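Local atomic coordinates of alpha-glucosidase ([Eubacterium] rectale, PDB entry 6PNR), a protein that probably hydrolyses alpha-sulfoquinovosides as a glycoside hydrolase of family 31, and is caught here with an aza-sugar sulfonate inhibitor. Residues A[489-494]-A[505-510]. Numbering follows the deposited sequence.
Sequences SDIGGY and ELFLRW. With 9VH ([(3~{S},4~{R},5~{R})-4,5-bis(oxidanyl)piperidin-3-yl]methanesulfonic acid), chain C.
Trp510 slides its indole beneath the backbone of Asp490 to Gly493, and the ring can be followed atom by atom from its root. Trp510 CB starts close under the turn, 3.4 Å from Gly492 N, and Trp510 CG lies 3.3 Å from that same nitrogen, which sits above the ring plane and also neighbours CD2. On the pyrrole side CD1 passes below Ile491 CA, a CH-pi contact over the face of the five-membered ring. Trp510 NE1 then reaches Ser489 OG at 2.8 Å; the N-H points at the oxygen with an angle of 157°, and OG lies within 5° of the indole plane, so the bond, together with the backbone over that face, helps set the ring's rotation. Trp510 CE2 is 3.3 Å from Asp490 O, which stands over the same face, near CZ2 too, and accepts Gly493 N in the type II turn. The contact joins the first strand and the helix of a beta-alpha-beta unit in the TIM-barrel domain: strand 490-491, helix 504-514 and parallel strand 521-522, whose Arg521 makes a salt bridge to Asp490. CE3 meets the Gly492-Gly493 peptide; CZ3 and CH2 run under Gly493, whose CA stands 4.0 Å from the centroid of Trp510's six-membered ring. One turn back, Phe507 offers a face to Ile491 CG2, 3.6 Å from Phe507 CE2. Beyond the turn, Tyr494 lays one ring face against C5 of the inhibitor's piperidine.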
ATOM      1  N   SER A 489     -25.306 -12.174  12.074  1.00 24.36           N
ATOM      2  CA  SER A 489     -23.929 -11.969  12.519  1.00 22.63           C
ATOM      3  C   SER A 489     -23.720 -12.603  13.886  1.00 25.05           C
ATOM      4  O   SER A 489     -24.684 -12.928  14.593  1.00 26.38           O
ATOM      5  CB  SER A 489     -23.571 -10.470  12.576  1.00 24.14           C
ATOM      6  OG  SER A 489     -24.488  -9.769  13.414  1.00 23.08           O
ATOM      7  N   ASP A 490     -22.436 -12.790  14.241  1.00 22.23           N
ATOM      8  CA  ASP A 490     -22.046 -13.138  15.613  1.00 21.17           C
ATOM      9  C   ASP A 490     -22.441 -12.013  16.562  1.00 26.66           C
ATOM     10  O   ASP A 490     -21.900 -10.908  16.462  1.00 26.49           O
ATOM     11  CB  ASP A 490     -20.521 -13.332  15.719  1.00 24.57           C
ATOM     12  CG  ASP A 490     -19.965 -14.395  14.787  1.00 25.50           C
ATOM     13  OD1 ASP A 490     -20.611 -15.442  14.615  1.00 23.18           O
ATOM     14  OD2 ASP A 490     -18.837 -14.186  14.265  1.00 24.84           O
ATOM     15  N   ILE A 491     -23.332 -12.292  17.511  1.00 22.30           N
ATOM     16  CA  ILE A 491     -23.735 -11.252  18.456  1.00 23.40           C
ATOM     17  C   ILE A 491     -22.555 -10.952  19.378  1.00 24.83           C
ATOM     18  O   ILE A 491     -22.171 -11.785  20.203  1.00 26.14           O
ATOM     19  CB  ILE A 491     -24.973 -11.653  19.258  1.00 22.70           C
ATOM     20  CG1 ILE A 491     -26.194 -11.697  18.325  1.00 23.54           C
ATOM     21  CG2 ILE A 491     -25.180 -10.667  20.412  1.00 20.62           C
ATOM     22  CD1 ILE A 491     -27.430 -12.290  18.963  1.00 22.07           C
ATOM     23  N   GLY A 492     -21.967  -9.769  19.227  1.00 26.24           N
ATOM     24  CA  GLY A 492     -20.764  -9.420  19.960  1.00 24.82           C
ATOM     25  C   GLY A 492     -19.478  -9.523  19.180  1.00 25.04           C
ATOM     26  O   GLY A 492     -18.413  -9.202  19.733  1.00 25.92           O
ATOM     27  N   GLY A 493     -19.524  -9.971  17.923  1.00 25.51           N
ATOM     28  CA  GLY A 493     -18.320 -10.057  17.119  1.00 21.98           C
ATOM     29  C   GLY A 493     -17.525 -11.308  17.443  1.00 26.63           C
ATOM     30  O   GLY A 493     -17.911 -12.142  18.270  1.00 26.24           O
ATOM     31  N   TYR A 494     -16.378 -11.425  16.782  1.00 22.56           N
ATOM     32  CA  TYR A 494     -15.558 -12.620  16.912  1.00 23.20           C
ATOM     33  C   TYR A 494     -14.121 -12.293  17.311  1.00 25.82           C
ATOM     34  O   TYR A 494     -13.634 -12.833  18.304  1.00 22.78           O
ATOM     35  CB  TYR A 494     -15.550 -13.435  15.615  1.00 24.37           C
ATOM     36  CG  TYR A 494     -14.616 -14.637  15.697  1.00 21.95           C
ATOM     37  CD1 TYR A 494     -15.012 -15.809  16.344  1.00 25.55           C
ATOM     38  CD2 TYR A 494     -13.338 -14.594  15.134  1.00 24.42           C
ATOM     39  CE1 TYR A 494     -14.161 -16.906  16.427  1.00 26.50           C
ATOM     40  CE2 TYR A 494     -12.482 -15.691  15.195  1.00 24.71           C
ATOM     41  CZ  TYR A 494     -12.897 -16.840  15.859  1.00 24.39           C
ATOM     42  OH  TYR A 494     -12.049 -17.919  15.946  1.00 25.15           O
ATOM     43  N   GLU A 505     -21.219  -3.578  26.804  1.00 27.03           N
ATOM     44  CA  GLU A 505     -22.025  -2.658  26.010  1.00 29.60           C
ATOM     45  C   GLU A 505     -22.060  -3.092  24.547  1.00 26.45           C
ATOM     46  O   GLU A 505     -23.109  -3.023  23.891  1.00 28.31           O
ATOM     47  CB  GLU A 505     -21.474  -1.232  26.136  1.00 29.43           C
ATOM     48  CG  GLU A 505     -22.302  -0.180  25.379  1.00 32.64           C
ATOM     49  CD  GLU A 505     -21.550   1.126  25.162  1.00 36.33           C
ATOM     50  OE1 GLU A 505     -20.319   1.145  25.376  1.00 36.66           O
ATOM     51  OE2 GLU A 505     -22.185   2.124  24.755  1.00 33.34           O
ATOM     52  N   LEU A 506     -20.920  -3.538  24.025  1.00 24.88           N
ATOM     53  CA  LEU A 506     -20.868  -4.018  22.643  1.00 25.69           C
ATOM     54  C   LEU A 506     -21.772  -5.226  22.439  1.00 25.82           C
ATOM     55  O   LEU A 506     -22.510  -5.301  21.451  1.00 30.89           O
ATOM     56  CB  LEU A 506     -19.436  -4.373  22.256  1.00 22.90           C
ATOM     57  CG  LEU A 506     -19.456  -4.960  20.837  1.00 29.72           C
ATOM     58  CD1 LEU A 506     -19.746  -3.856  19.807  1.00 24.12           C
ATOM     59  CD2 LEU A 506     -18.210  -5.704  20.539  1.00 29.14           C
ATOM     60  N   PHE A 507     -21.710  -6.200  23.348  1.00 25.21           N
ATOM     61  CA  PHE A 507     -22.573  -7.362  23.200  1.00 24.99           C
ATOM     62  C   PHE A 507     -24.033  -6.943  23.168  1.00 26.96           C
ATOM     63  O   PHE A 507     -24.808  -7.436  22.336  1.00 29.20           O
ATOM     64  CB  PHE A 507     -22.333  -8.378  24.325  1.00 26.18           C
ATOM     65  CG  PHE A 507     -23.278  -9.550  24.272  1.00 23.52           C
ATOM     66  CD1 PHE A 507     -24.550  -9.465  24.840  1.00 27.25           C
ATOM     67  CD2 PHE A 507     -22.921 -10.717  23.620  1.00 27.87           C
ATOM     68  CE1 PHE A 507     -25.446 -10.529  24.759  1.00 27.46           C
ATOM     69  CE2 PHE A 507     -23.808 -11.786  23.538  1.00 27.63           C
ATOM     70  CZ  PHE A 507     -25.073 -11.689  24.111  1.00 26.24           C
ATOM     71  N   LEU A 508     -24.427  -6.032  24.066  1.00 21.49           N
ATOM     72  CA  LEU A 508     -25.834  -5.655  24.161  1.00 26.50           C
ATOM     73  C   LEU A 508     -26.287  -4.842  22.951  1.00 25.27           C
ATOM     74  O   LEU A 508     -27.395  -5.054  22.444  1.00 26.57           O
ATOM     75  CB  LEU A 508     -26.083  -4.888  25.459  1.00 26.98           C
ATOM     76  CG  LEU A 508     -26.008  -5.774  26.708  1.00 28.66           C
ATOM     77  CD1 LEU A 508     -26.011  -4.913  27.957  1.00 29.92           C
ATOM     78  CD2 LEU A 508     -27.158  -6.774  26.719  1.00 34.45           C
ATOM     79  N   ARG A 509     -25.461  -3.899  22.482  1.00 24.77           N
ATOM     80  CA  ARG A 509     -25.792  -3.169  21.257  1.00 26.13           C
ATOM     81  C   ARG A 509     -25.902  -4.112  20.065  1.00 29.28           C
ATOM     82  O   ARG A 509     -26.743  -3.905  19.184  1.00 28.03           O
ATOM     83  CB  ARG A 509     -24.748  -2.087  20.956  1.00 28.38           C
ATOM     84  CG  ARG A 509     -24.855  -0.830  21.817  1.00 29.43           C
ATOM     85  CD  ARG A 509     -26.213  -0.128  21.627  1.00 30.84           C
ATOM     86  NE  ARG A 509     -26.205   1.150  22.336  1.00 30.92           N
ATOM     87  CZ  ARG A 509     -27.279   1.877  22.628  1.00 35.78           C
ATOM     88  NH1 ARG A 509     -28.492   1.467  22.278  1.00 27.95           N
ATOM     89  NH2 ARG A 509     -27.129   3.027  23.281  1.00 35.67           N
ATOM     90  N   TRP A 510     -25.036  -5.131  19.996  1.00 25.32           N
ATOM     91  CA  TRP A 510     -25.132  -6.094  18.898  1.00 23.69           C
ATOM     92  C   TRP A 510     -26.403  -6.929  19.001  1.00 23.23           C
ATOM     93  O   TRP A 510     -27.059  -7.201  17.989  1.00 26.12           O
ATOM     94  CB  TRP A 510     -23.898  -7.003  18.884  1.00 23.88           C
ATOM     95  CG  TRP A 510     -23.378  -7.391  17.493  1.00 25.00           C
ATOM     96  CD1 TRP A 510     -24.058  -8.044  16.502  1.00 24.34           C
ATOM     97  CD2 TRP A 510     -22.042  -7.189  16.998  1.00 26.62           C
ATOM     98  NE1 TRP A 510     -23.230  -8.238  15.407  1.00 24.66           N
ATOM     99  CE2 TRP A 510     -21.988  -7.728  15.695  1.00 21.14           C
ATOM    100  CE3 TRP A 510     -20.893  -6.579  17.529  1.00 24.98           C
ATOM    101  CZ2 TRP A 510     -20.834  -7.673  14.910  1.00 23.03           C
ATOM    102  CZ3 TRP A 510     -19.744  -6.527  16.750  1.00 23.47           C
ATOM    103  CH2 TRP A 510     -19.725  -7.074  15.452  1.00 24.45           C
TER
HETATM  104  O1  9VH C 701     -11.006 -21.376  15.149  1.00 27.86           O
HETATM  105  S1  9VH C 701     -11.539 -22.186  14.068  1.00 26.85           S
HETATM  106  O2  9VH C 701     -10.941 -21.801  12.813  1.00 27.71           O
HETATM  107  O3  9VH C 701     -11.445 -23.593  14.373  1.00 25.35           O
HETATM  108  C1  9VH C 701     -13.260 -21.775  14.005  1.00 24.09           C
HETATM  109  C2  9VH C 701     -13.556 -20.324  13.604  1.00 25.00           C
HETATM  110  C3  9VH C 701     -13.311 -20.189  12.109  1.00 30.34           C
HETATM  111  N1  9VH C 701     -13.805 -18.979  11.452  1.00 27.13           N
HETATM  112  C4  9VH C 701     -15.207 -18.707  11.770  1.00 22.44           C
HETATM  113  C5  9VH C 701     -15.395 -18.630  13.277  1.00 25.66           C
HETATM  114  O4  9VH C 701     -16.769 -18.356  13.539  1.00 26.17           O
HETATM  115  C6  9VH C 701     -15.002 -19.951  13.923  1.00 24.40           C
HETATM  116  O5  9VH C 701     -15.190 -19.891  15.335  1.00 25.73           O